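Local atomic coordinates of chorismate synthase (PDB entry 1SQ1), a protein that probably catalyses the anti-1,4-elimination of phosphate from 5-enolpyruvylshikimate-3-phosphate to give chorismate, using reduced FMN, in the last step of the shikimate pathway. Residues G27-V32 with C343-A348; V129-G134 with M235-V240; K164-D169 with G283-L288. All blocks are in the same frame, centred on the assembly; numbering follows the deposited sequence.

Contact 1. Residues G27-V32 with C343-A348; sequences GMPAGV and CLLLNA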
ATOM      1  N   GLY A  27       3.041  12.748   5.485  1.00 63.10           N
ATOM      2  CA  GLY A  27       4.285  12.448   4.806  1.00 62.65           C
ATOM      3  C   GLY A  27       5.165  13.649   4.549  1.00 62.67           C
ATOM      4  O   GLY A  27       6.305  13.497   4.107  1.00 61.94           O
HETATM    5  N   MSE A  28       4.640  14.839   4.816  1.00 63.44           N
HETATM    6  CA  MSE A  28       5.402  16.065   4.614  1.00 66.78           C
HETATM    7  C   MSE A  28       6.556  16.139   5.597  1.00 66.54           C
HETATM    8  O   MSE A  28       6.383  15.911   6.793  1.00 65.41           O
HETATM    9  CB  MSE A  28       4.503  17.291   4.776  1.00 70.63           C
HETATM   10  CG  MSE A  28       3.671  17.598   3.537  1.00 76.87           C
HETATM   11 SE   MSE A  28       4.603  18.708   2.242  1.00 84.94          SE
HETATM   12  CE  MSE A  28       5.639  17.378   1.288  1.00 82.59           C
ATOM     13  N   PRO A  29       7.764  16.442   5.098  1.00 66.21           N
ATOM     14  CA  PRO A  29       8.915  16.526   6.001  1.00 65.34           C
ATOM     15  C   PRO A  29       8.788  17.714   6.949  1.00 65.39           C
ATOM     16  O   PRO A  29       8.133  18.703   6.629  1.00 65.77           O
ATOM     17  CB  PRO A  29      10.104  16.635   5.044  1.00 64.31           C
ATOM     18  CG  PRO A  29       9.523  17.261   3.831  1.00 65.18           C
ATOM     19  CD  PRO A  29       8.166  16.628   3.695  1.00 64.33           C
ATOM     20  N   ALA A  30       9.384  17.612   8.131  1.00 65.89           N
ATOM     21  CA  ALA A  30       9.297  18.704   9.092  1.00 63.82           C
ATOM     22  C   ALA A  30      10.219  19.843   8.667  1.00 63.68           C
ATOM     23  O   ALA A  30      11.127  19.671   7.842  1.00 61.82           O
ATOM     24  CB  ALA A  30       9.662  18.213  10.473  1.00 59.75           C
ATOM     25  N   GLY A  31       9.959  21.017   9.216  1.00 63.39           N
ATOM     26  CA  GLY A  31      10.774  22.163   8.883  1.00 65.68           C
ATOM     27  C   GLY A  31      10.563  22.678   7.476  1.00 67.28           C
ATOM     28  O   GLY A  31      11.482  22.657   6.658  1.00 67.24           O
ATOM     29  N   VAL A  32       9.341  23.116   7.185  1.00 68.52           N
ATOM     30  CA  VAL A  32       9.023  23.677   5.875  1.00 68.55           C
ATOM     31  C   VAL A  32       8.210  24.945   6.104  1.00 70.42           C
ATOM     32  O   VAL A  32       7.191  24.939   6.811  1.00 68.76           O
ATOM     33  CB  VAL A  32       8.225  22.693   4.959  1.00 68.63           C
ATOM     34  CG1 VAL A  32       7.783  23.415   3.690  1.00 67.36           C
ATOM     35  CG2 VAL A  32       9.110  21.508   4.554  1.00 66.94           C
ATOM     36  N   CYS A 343       7.186  11.985  -5.511  1.00 54.42           N
ATOM     37  CA  CYS A 343       8.374  11.313  -6.046  1.00 58.11           C
ATOM     38  C   CYS A 343       9.630  11.876  -5.406  1.00 59.63           C
ATOM     39  O   CYS A 343      10.644  11.182  -5.270  1.00 60.95           O
ATOM     40  CB  CYS A 343       8.509  11.518  -7.552  1.00 59.27           C
ATOM     41  SG  CYS A 343       7.071  11.083  -8.529  1.00 61.21           S
ATOM     42  N   LEU A 344       9.551  13.149  -5.030  1.00 60.08           N
ATOM     43  CA  LEU A 344      10.668  13.863  -4.419  1.00 59.64           C
ATOM     44  C   LEU A 344      11.097  13.180  -3.118  1.00 59.80           C
ATOM     45  O   LEU A 344      12.292  13.088  -2.820  1.00 60.06           O
ATOM     46  CB  LEU A 344      10.250  15.321  -4.169  1.00 59.48           C
ATOM     47  CG  LEU A 344      11.314  16.407  -4.031  1.00 56.34           C
ATOM     48  CD1 LEU A 344      10.661  17.774  -4.079  1.00 55.23           C
ATOM     49  CD2 LEU A 344      12.045  16.210  -2.745  1.00 56.39           C
ATOM     50  N   LEU A 345      10.118  12.700  -2.354  1.00 57.79           N
ATOM     51  CA  LEU A 345      10.389  12.009  -1.102  1.00 57.25           C
ATOM     52  C   LEU A 345      10.759  10.544  -1.387  1.00 57.65           C
ATOM     53  O   LEU A 345      11.669   9.990  -0.776  1.00 58.39           O
ATOM     54  CB  LEU A 345       9.163  12.095  -0.191  1.00 56.05           C
ATOM     55  CG  LEU A 345       8.776  13.532   0.186  1.00 56.84           C
ATOM     56  CD1 LEU A 345       7.372  13.599   0.780  1.00 56.33           C
ATOM     57  CD2 LEU A 345       9.788  14.065   1.170  1.00 55.67           C
ATOM     58  N   LEU A 346      10.070   9.921  -2.333  1.00 57.53           N
ATOM     59  CA  LEU A 346      10.359   8.539  -2.678  1.00 58.16           C
ATOM     60  C   LEU A 346      11.783   8.323  -3.158  1.00 59.95           C
ATOM     61  O   LEU A 346      12.410   7.321  -2.836  1.00 58.66           O
ATOM     62  CB  LEU A 346       9.422   8.065  -3.777  1.00 56.93           C
ATOM     63  CG  LEU A 346       7.981   7.795  -3.378  1.00 56.06           C
ATOM     64  CD1 LEU A 346       7.203   7.425  -4.630  1.00 54.01           C
ATOM     65  CD2 LEU A 346       7.926   6.684  -2.335  1.00 52.89           C
ATOM     66  N   ASN A 347      12.286   9.267  -3.942  1.00 62.44           N
ATOM     67  CA  ASN A 347      13.617   9.152  -4.505  1.00 64.75           C
ATOM     68  C   ASN A 347      14.715   9.606  -3.544  1.00 66.57           C
ATOM     69  O   ASN A 347      15.887   9.692  -3.915  1.00 66.09           O
ATOM     70  CB  ASN A 347      13.677   9.967  -5.787  1.00 65.39           C
ATOM     71  CG  ASN A 347      14.833   9.583  -6.657  1.00 66.40           C
ATOM     72  OD1 ASN A 347      14.852   8.490  -7.226  1.00 68.37           O
ATOM     73  ND2 ASN A 347      15.815  10.471  -6.769  1.00 66.25           N
ATOM     74  N   ALA A 348      14.334   9.891  -2.305  1.00 67.74           N
ATOM     75  CA  ALA A 348      15.292  10.346  -1.312  1.00 69.45           C
ATOM     76  C   ALA A 348      16.361   9.304  -1.034  1.00 70.73           C
ATOM     77  O   ALA A 348      17.550   9.541  -1.243  1.00 72.13           O
ATOM     78  CB  ALA A 348      14.567  10.699  -0.025  1.00 68.86           C
TER
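Leu345, next to last in helix 325-346, rests its isobutyl group against Gly27, Met28 and Pro29, the loop leaving strand 21-26. The contact lies in the beta-alpha-beta sandwich of chorismate synthase, where helices fill the space between two antiparallel sheets, and it joins the C-terminal end of the helix to the loop that leaves the middle strand of one sheet. CG of Leu345 stands beside the backbone N (chi1 -61°), and the two methyls divide the work. Leu345 CD1 lies 3.5 Å from Gly27 O and also faces the selenomethionine Met28. Gly27 has a phi of 110°, where a CB would press on the preceding carbonyl, so glycine suits the bend. Met28 starts away from the helix, but bends at chi2 (-87°) and chi3 turn its flexible chain back, crossing Leu345 at about a right angle with CE 4.2 Å from Leu345 CD1. Leu141 of helix 128-143 touches both Met28 and Pro29, while Leu355 of the second subunit packs on Leu345, so the contact is itself part of a subunit interface. The rigid ring of Pro29 meets the other leucine branch, with its CD 3.9 Å from Leu345 CD2.

Contact 2. Residues V129-G134 with M235-V240; sequences VARVAG and MGINAV. With SO4 (sulfate ion), chain B.
The turn between helix 226-235 and strand 240-245 carries Asn238 and Ala239, predicted to bind FMN, and Arg131 of helix 128-143 reaches it at Gly236 and Ile237. The arginine is the sole bridge between the two segments. Its CG lies beside the backbone N, and the chain runs out extended at chi2 before bending at chi3 (73°), which carries Arg131 NH1 to 4.2 Å from Gly236 O. At that distance NH1 makes no hydrogen bond to the carbonyl, and beside Ile237 CG1 it is only packed. The guanidinium is held instead by a salt bridge from Arg131 NH2 to Glu127 OE1, and Gly236 O accepts a hydrogen bond from Lys225 NZ of the third subunit. Glycine leaves room for the guanidinium, since a side chain there would point at it. Ile237 and the arginine chain share apolar neighbours, Val331 and Met335 of helix 325-346. From Ile237 to Val240 the backbone makes a type II turn, closed by Val240 N to Ile237 O at 3.2 Å, and Ala239 takes the positive phi of its third position with a small side chain. Ala239 N donates to sulfate O4 at 2.8 Å with a bent N-H...O angle of 130°; Gly278 N of the third subunit also binds this ion, probably from the crystallisation liquor. Such a turn, beside a helix-borne arginine, is consistent with part of the wall of the chorismate synthase FMN site.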
ATOM      1  N   VAL A 129     -12.072  21.257  -4.116  1.00 70.10           N
ATOM      2  CA  VAL A 129     -11.554  22.186  -3.105  1.00 67.83           C
ATOM      3  C   VAL A 129     -10.416  21.550  -2.307  1.00 66.62           C
ATOM      4  O   VAL A 129      -9.383  22.180  -2.057  1.00 66.63           O
ATOM      5  CB  VAL A 129     -12.655  22.603  -2.113  1.00 67.74           C
ATOM      6  CG1 VAL A 129     -12.071  23.520  -1.041  1.00 67.37           C
ATOM      7  CG2 VAL A 129     -13.779  23.293  -2.854  1.00 68.24           C
ATOM      8  N   ALA A 130     -10.624  20.302  -1.900  1.00 63.93           N
ATOM      9  CA  ALA A 130      -9.625  19.570  -1.144  1.00 61.14           C
ATOM     10  C   ALA A 130      -8.366  19.347  -1.990  1.00 59.18           C
ATOM     11  O   ALA A 130      -7.269  19.705  -1.572  1.00 58.43           O
ATOM     12  CB  ALA A 130     -10.207  18.238  -0.678  1.00 59.30           C
ATOM     13  N   ARG A 131      -8.525  18.777  -3.182  1.00 56.87           N
ATOM     14  CA  ARG A 131      -7.389  18.508  -4.054  1.00 54.64           C
ATOM     15  C   ARG A 131      -6.507  19.740  -4.171  1.00 54.99           C
ATOM     16  O   ARG A 131      -5.283  19.635  -4.190  1.00 54.06           O
ATOM     17  CB  ARG A 131      -7.879  18.084  -5.437  1.00 53.67           C
ATOM     18  CG  ARG A 131      -9.110  17.176  -5.396  1.00 54.43           C
ATOM     19  CD  ARG A 131      -9.634  16.826  -6.786  1.00 52.70           C
ATOM     20  NE  ARG A 131      -8.786  15.870  -7.488  1.00 53.55           N
ATOM     21  CZ  ARG A 131      -9.152  14.634  -7.804  1.00 55.22           C
ATOM     22  NH1 ARG A 131      -8.308  13.835  -8.446  1.00 58.24           N
ATOM     23  NH2 ARG A 131     -10.363  14.196  -7.487  1.00 56.14           N
ATOM     24  N   VAL A 132      -7.131  20.913  -4.254  1.00 56.47           N
ATOM     25  CA  VAL A 132      -6.389  22.174  -4.351  1.00 56.20           C
ATOM     26  C   VAL A 132      -5.633  22.472  -3.040  1.00 56.60           C
ATOM     27  O   VAL A 132      -4.422  22.710  -3.061  1.00 56.63           O
ATOM     28  CB  VAL A 132      -7.337  23.351  -4.686  1.00 55.79           C
ATOM     29  CG1 VAL A 132      -6.553  24.658  -4.789  1.00 55.21           C
ATOM     30  CG2 VAL A 132      -8.047  23.069  -5.990  1.00 55.47           C
ATOM     31  N   ALA A 133      -6.329  22.457  -1.907  1.00 55.32           N
ATOM     32  CA  ALA A 133      -5.659  22.707  -0.635  1.00 56.74           C
ATOM     33  C   ALA A 133      -4.417  21.825  -0.539  1.00 57.39           C
ATOM     34  O   ALA A 133      -3.298  22.322  -0.385  1.00 58.17           O
ATOM     35  CB  ALA A 133      -6.592  22.408   0.524  1.00 56.35           C
ATOM     36  N   GLY A 134      -4.628  20.514  -0.639  1.00 57.43           N
ATOM     37  CA  GLY A 134      -3.536  19.556  -0.561  1.00 57.01           C
ATOM     38  C   GLY A 134      -2.386  19.857  -1.505  1.00 56.91           C
ATOM     39  O   GLY A 134      -1.226  19.828  -1.096  1.00 58.17           O
HETATM   40  N   MSE A 235      -6.017  11.938 -15.301  1.00 52.30           N
HETATM   41  CA  MSE A 235      -7.210  11.238 -15.827  1.00 53.72           C
HETATM   42  C   MSE A 235      -8.243  11.151 -14.712  1.00 53.66           C
HETATM   43  O   MSE A 235      -9.445  11.191 -14.963  1.00 54.73           O
HETATM   44  CB  MSE A 235      -6.876   9.804 -16.272  1.00 57.07           C
HETATM   45  CG  MSE A 235      -6.403   9.608 -17.715  1.00 65.14           C
HETATM   46 SE   MSE A 235      -7.754   9.915 -19.063  1.00 71.20          SE
HETATM   47  CE  MSE A 235      -9.294   9.564 -17.960  1.00 74.84           C
ATOM     48  N   GLY A 236      -7.762  11.011 -13.479  1.00 52.86           N
ATOM     49  CA  GLY A 236      -8.657  10.919 -12.340  1.00 54.55           C
ATOM     50  C   GLY A 236      -9.512  12.160 -12.125  1.00 54.72           C
ATOM     51  O   GLY A 236     -10.577  12.099 -11.505  1.00 54.68           O
ATOM     52  N   ILE A 237      -9.039  13.292 -12.632  1.00 54.39           N
ATOM     53  CA  ILE A 237      -9.761  14.541 -12.494  1.00 54.81           C
ATOM     54  C   ILE A 237     -11.103  14.458 -13.208  1.00 57.92           C
ATOM     55  O   ILE A 237     -11.216  13.832 -14.264  1.00 61.07           O
ATOM     56  CB  ILE A 237      -8.966  15.718 -13.084  1.00 52.21           C
ATOM     57  CG1 ILE A 237      -7.642  15.865 -12.336  1.00 50.28           C
ATOM     58  CG2 ILE A 237      -9.816  16.994 -13.018  1.00 51.32           C
ATOM     59  CD1 ILE A 237      -6.824  17.087 -12.700  1.00 45.24           C
ATOM     60  N   ASN A 238     -12.120  15.089 -12.633  1.00 57.88           N
ATOM     61  CA  ASN A 238     -13.439  15.091 -13.235  1.00 57.40           C
ATOM     62  C   ASN A 238     -13.410  15.683 -14.617  1.00 56.14           C
ATOM     63  O   ASN A 238     -12.720  16.664 -14.864  1.00 56.36           O
ATOM     64  CB  ASN A 238     -14.412  15.904 -12.401  1.00 61.01           C
ATOM     65  CG  ASN A 238     -15.189  15.051 -11.440  1.00 67.13           C
ATOM     66  OD1 ASN A 238     -16.416  14.962 -11.533  1.00 71.80           O
ATOM     67  ND2 ASN A 238     -14.482  14.399 -10.513  1.00 68.47           N
ATOM     68  N   ALA A 239     -14.173  15.080 -15.514  1.00 55.50           N
ATOM     69  CA  ALA A 239     -14.277  15.560 -16.879  1.00 53.13           C
ATOM     70  C   ALA A 239     -13.094  15.255 -17.787  1.00 51.76           C
ATOM     71  O   ALA A 239     -13.173  15.499 -18.983  1.00 52.98           O
ATOM     72  CB  ALA A 239     -14.542  17.063 -16.860  1.00 51.81           C
ATOM     73  N   VAL A 240     -12.005  14.719 -17.248  1.00 51.21           N
ATOM     74  CA  VAL A 240     -10.848  14.442 -18.087  1.00 50.60           C
ATOM     75  C   VAL A 240     -11.003  13.173 -18.906  1.00 51.44           C
ATOM     76  O   VAL A 240     -11.343  12.116 -18.376  1.00 54.11           O
ATOM     77  CB  VAL A 240      -9.558  14.350 -17.256  1.00 49.34           C
ATOM     78  CG1 VAL A 240      -8.408  13.904 -18.141  1.00 48.54           C
ATOM     79  CG2 VAL A 240      -9.238  15.712 -16.642  1.00 48.17           C
TER
HETATM   80  S   SO4 B 401     -15.729  11.801 -15.849  1.00 69.29           S
HETATM   81  O1  SO4 B 401     -16.687  12.529 -14.989  1.00 65.98           O
HETATM   82  O2  SO4 B 401     -15.750  10.347 -15.533  1.00 70.16           O
HETATM   83  O3  SO4 B 401     -16.089  11.982 -17.270  1.00 70.00           O
HETATM   84  O4  SO4 B 401     -14.367  12.319 -15.611  1.00 70.37           O

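Contact 3. Residues K164-D169 with G283-L288; sequences KEEEFD and GENLIL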
ATOM      1  N   LYS A 164       3.441  27.463 -29.927  1.00 80.06           N
ATOM      2  CA  LYS A 164       4.442  26.519 -29.456  1.00 82.34           C
ATOM      3  C   LYS A 164       4.274  26.296 -27.955  1.00 83.02           C
ATOM      4  O   LYS A 164       3.898  27.210 -27.223  1.00 80.78           O
ATOM      5  CB  LYS A 164       5.840  27.058 -29.753  1.00 84.53           C
ATOM      6  CG  LYS A 164       6.287  26.888 -31.198  1.00 86.83           C
ATOM      7  CD  LYS A 164       6.649  25.433 -31.458  1.00 90.28           C
ATOM      8  CE  LYS A 164       7.312  25.229 -32.813  1.00 91.43           C
ATOM      9  NZ  LYS A 164       7.705  23.799 -33.002  1.00 92.23           N
ATOM     10  N   GLU A 165       4.551  25.073 -27.512  1.00 85.32           N
ATOM     11  CA  GLU A 165       4.438  24.694 -26.104  1.00 87.52           C
ATOM     12  C   GLU A 165       5.081  25.763 -25.224  1.00 89.16           C
ATOM     13  O   GLU A 165       4.425  26.370 -24.372  1.00 90.45           O
ATOM     14  CB  GLU A 165       5.151  23.363 -25.853  1.00 87.90           C
ATOM     15  CG  GLU A 165       4.884  22.281 -26.886  1.00 90.30           C
ATOM     16  CD  GLU A 165       3.515  21.659 -26.745  1.00 92.33           C
ATOM     17  OE1 GLU A 165       2.508  22.399 -26.779  1.00 94.27           O
ATOM     18  OE2 GLU A 165       3.446  20.420 -26.607  1.00 93.49           O
ATOM     19  N   GLU A 166       6.375  25.985 -25.441  1.00 89.94           N
ATOM     20  CA  GLU A 166       7.134  26.964 -24.668  1.00 89.75           C
ATOM     21  C   GLU A 166       6.882  28.380 -25.197  1.00 87.72           C
ATOM     22  O   GLU A 166       7.752  29.244 -25.120  1.00 86.64           O
ATOM     23  CB  GLU A 166       8.636  26.624 -24.733  1.00 91.83           C
ATOM     24  CG  GLU A 166       8.995  25.124 -24.509  1.00 94.37           C
ATOM     25  CD  GLU A 166       8.961  24.668 -23.043  1.00 94.43           C
ATOM     26  OE1 GLU A 166       8.061  25.119 -22.299  1.00 95.78           O
ATOM     27  OE2 GLU A 166       9.820  23.839 -22.649  1.00 91.76           O
ATOM     28  N   GLU A 167       5.677  28.611 -25.720  1.00 86.75           N
ATOM     29  CA  GLU A 167       5.304  29.914 -26.270  1.00 83.95           C
ATOM     30  C   GLU A 167       4.025  30.477 -25.655  1.00 81.07           C
ATOM     31  O   GLU A 167       3.692  31.643 -25.853  1.00 78.83           O
ATOM     32  CB  GLU A 167       5.134  29.804 -27.781  1.00 85.43           C
ATOM     33  CG  GLU A 167       5.110  31.132 -28.488  1.00 88.82           C
ATOM     34  CD  GLU A 167       5.187  30.977 -29.991  1.00 90.90           C
ATOM     35  OE1 GLU A 167       6.121  30.297 -30.467  1.00 91.52           O
ATOM     36  OE2 GLU A 167       4.318  31.534 -30.692  1.00 92.80           O
ATOM     37  N   PHE A 168       3.307  29.633 -24.923  1.00 79.29           N
ATOM     38  CA  PHE A 168       2.076  30.048 -24.269  1.00 78.28           C
ATOM     39  C   PHE A 168       2.422  31.083 -23.205  1.00 78.11           C
ATOM     40  O   PHE A 168       3.392  30.923 -22.465  1.00 78.07           O
ATOM     41  CB  PHE A 168       1.377  28.848 -23.613  1.00 77.10           C
ATOM     42  CG  PHE A 168       0.860  27.823 -24.590  1.00 74.44           C
ATOM     43  CD1 PHE A 168       1.452  26.570 -24.687  1.00 73.99           C
ATOM     44  CD2 PHE A 168      -0.236  28.103 -25.398  1.00 72.95           C
ATOM     45  CE1 PHE A 168       0.955  25.614 -25.574  1.00 72.66           C
ATOM     46  CE2 PHE A 168      -0.731  27.152 -26.283  1.00 70.99           C
ATOM     47  CZ  PHE A 168      -0.137  25.909 -26.368  1.00 70.46           C
ATOM     48  N   ASP A 169       1.615  32.134 -23.116  1.00 77.38           N
ATOM     49  CA  ASP A 169       1.867  33.198 -22.159  1.00 77.60           C
ATOM     50  C   ASP A 169       1.313  32.926 -20.771  1.00 77.06           C
ATOM     51  O   ASP A 169       0.125  33.114 -20.521  1.00 76.72           O
ATOM     52  CB  ASP A 169       1.282  34.506 -22.674  1.00 80.36           C
ATOM     53  CG  ASP A 169       1.935  35.714 -22.048  1.00 82.83           C
ATOM     54  OD1 ASP A 169       2.095  35.725 -20.805  1.00 83.16           O
ATOM     55  OD2 ASP A 169       2.285  36.652 -22.801  1.00 84.74           O
ATOM     56  N   GLY A 283      15.237  16.180 -16.311  1.00 60.34           N
ATOM     57  CA  GLY A 283      15.705  17.529 -16.061  1.00 58.66           C
ATOM     58  C   GLY A 283      14.922  18.559 -16.856  1.00 60.00           C
ATOM     59  O   GLY A 283      14.597  19.632 -16.351  1.00 60.53           O
ATOM     60  N   GLU A 284      14.600  18.242 -18.106  1.00 59.72           N
ATOM     61  CA  GLU A 284      13.850  19.179 -18.933  1.00 59.07           C
ATOM     62  C   GLU A 284      12.496  19.525 -18.331  1.00 58.63           C
ATOM     63  O   GLU A 284      12.002  18.832 -17.447  1.00 59.25           O
ATOM     64  CB  GLU A 284      13.672  18.606 -20.333  1.00 58.51           C
ATOM     65  CG  GLU A 284      14.973  18.493 -21.089  1.00 62.13           C
ATOM     66  CD  GLU A 284      15.649  19.843 -21.293  1.00 65.58           C
ATOM     67  OE1 GLU A 284      16.749  20.063 -20.728  1.00 65.22           O
ATOM     68  OE2 GLU A 284      15.070  20.690 -22.014  1.00 67.68           O
ATOM     69  N   ASN A 285      11.896  20.606 -18.814  1.00 59.11           N
ATOM     70  CA  ASN A 285      10.593  21.034 -18.324  1.00 58.60           C
ATOM     71  C   ASN A 285       9.605  19.915 -18.525  1.00 57.61           C
ATOM     72  O   ASN A 285       9.876  18.971 -19.268  1.00 58.18           O
ATOM     73  CB  ASN A 285      10.109  22.243 -19.101  1.00 60.22           C
ATOM     74  CG  ASN A 285      10.996  23.436 -18.911  1.00 61.07           C
ATOM     75  OD1 ASN A 285      10.833  24.190 -17.954  1.00 63.68           O
ATOM     76  ND2 ASN A 285      11.960  23.610 -19.810  1.00 60.28           N
ATOM     77  N   LEU A 286       8.451  20.030 -17.884  1.00 55.45           N
ATOM     78  CA  LEU A 286       7.426  19.006 -18.004  1.00 54.44           C
ATOM     79  C   LEU A 286       6.309  19.529 -18.893  1.00 55.10           C
ATOM     80  O   LEU A 286       5.736  20.583 -18.617  1.00 56.37           O
ATOM     81  CB  LEU A 286       6.890  18.646 -16.612  1.00 51.85           C
ATOM     82  CG  LEU A 286       6.934  17.199 -16.090  1.00 50.16           C
ATOM     83  CD1 LEU A 286       8.207  16.459 -16.507  1.00 50.08           C
ATOM     84  CD2 LEU A 286       6.808  17.248 -14.586  1.00 45.06           C
ATOM     85  N   ILE A 287       6.018  18.802 -19.970  1.00 54.53           N
ATOM     86  CA  ILE A 287       4.958  19.189 -20.902  1.00 54.88           C
ATOM     87  C   ILE A 287       3.790  18.225 -20.777  1.00 54.47           C
ATOM     88  O   ILE A 287       3.794  17.154 -21.374  1.00 56.28           O
ATOM     89  CB  ILE A 287       5.442  19.159 -22.368  1.00 57.01           C
ATOM     90  CG1 ILE A 287       6.776  19.899 -22.499  1.00 56.28           C
ATOM     91  CG2 ILE A 287       4.408  19.821 -23.267  1.00 55.56           C
ATOM     92  CD1 ILE A 287       6.695  21.342 -22.087  1.00 58.16           C
ATOM     93  N   LEU A 288       2.788  18.623 -20.004  1.00 53.18           N
ATOM     94  CA  LEU A 288       1.619  17.790 -19.762  1.00 51.05           C
ATOM     95  C   LEU A 288       0.361  18.450 -20.280  1.00 50.65           C
ATOM     96  O   LEU A 288       0.130  19.620 -20.020  1.00 52.21           O
ATOM     97  CB  LEU A 288       1.448  17.553 -18.259  1.00 48.71           C
ATOM     98  CG  LEU A 288       2.700  17.143 -17.508  1.00 44.31           C
ATOM     99  CD1 LEU A 288       2.355  16.848 -16.063  1.00 42.02           C
ATOM    100  CD2 LEU A 288       3.309  15.940 -18.191  1.00 43.11           C
TER
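Glu165 lays its carboxylate over the CG2 branch of Ile287, Glu165 OE2 coming to 3.5 Å of Ile287 CG2. The charge is met on the same strand, where Lys289 forms a salt bridge with OE2; lying two residues on from Ile287, it suits an acid whose chain rests on the isoleucine. A bend at chi2 (-75°) turns the Glu165 carboxylate back across the CG2 methyl. Glu166 reaches the other branch of Ile287, with its OE1 4.0 Å from Ile287 CD1. The beta-branched side chain, well suited to a strand, therefore receives one glutamate on each arm. The second oxygen of Glu166 approaches the Asn285 amide, Glu166 OE2 to Asn285 ND2 being 3.6 Å, but the carboxylate and amide planes stand 85° apart and no hydrogen bond is made. Glu166 is exposed, as suits a charged chain at the margin, and its side chain also touches Lys210 of the adjacent strand 205-212. The two acids sit on a short 3-10 turn, residues 165-167, tied by a weak bond from Glu167 N to Lys164 O. Phe208 of strand 205-212 also touches Ile287. Leu286 and Leu288, alternating with Ile287, contact Leu340 and Val336 of helix 325-346. Strand 286-292 thus has a helix-facing side and, with Ile287, one overlaid by the loop before helix 170-175, the arrangement of an outer sheet in the beta-alpha-beta sandwich of chorismate synthase.

In the fold
Successive parts of helix 325-346 serve all three contacts, its C-terminal end directly in contact 1, and helix 128-143 is shared by contacts 1 and 2. The centres of contacts 1 and 2 are about 21 Å apart and their nearest atoms about 7 Å. For contacts 1 and 3 the centres are about 26 Å apart and the nearest atoms about 9 Å. For contacts 2 and 3 these separations are about 22 Å and 10 Å, so none touches another. Only contact 2 holds predicted FMN-binding residues; the side chain of Ile237 is about 10 Å from that of Lys293, the residue just after strand 286-292, on which contact 3 lies. Along the sequence contacts 2 and 3 interlock, both nested within the loop closed by contact 1.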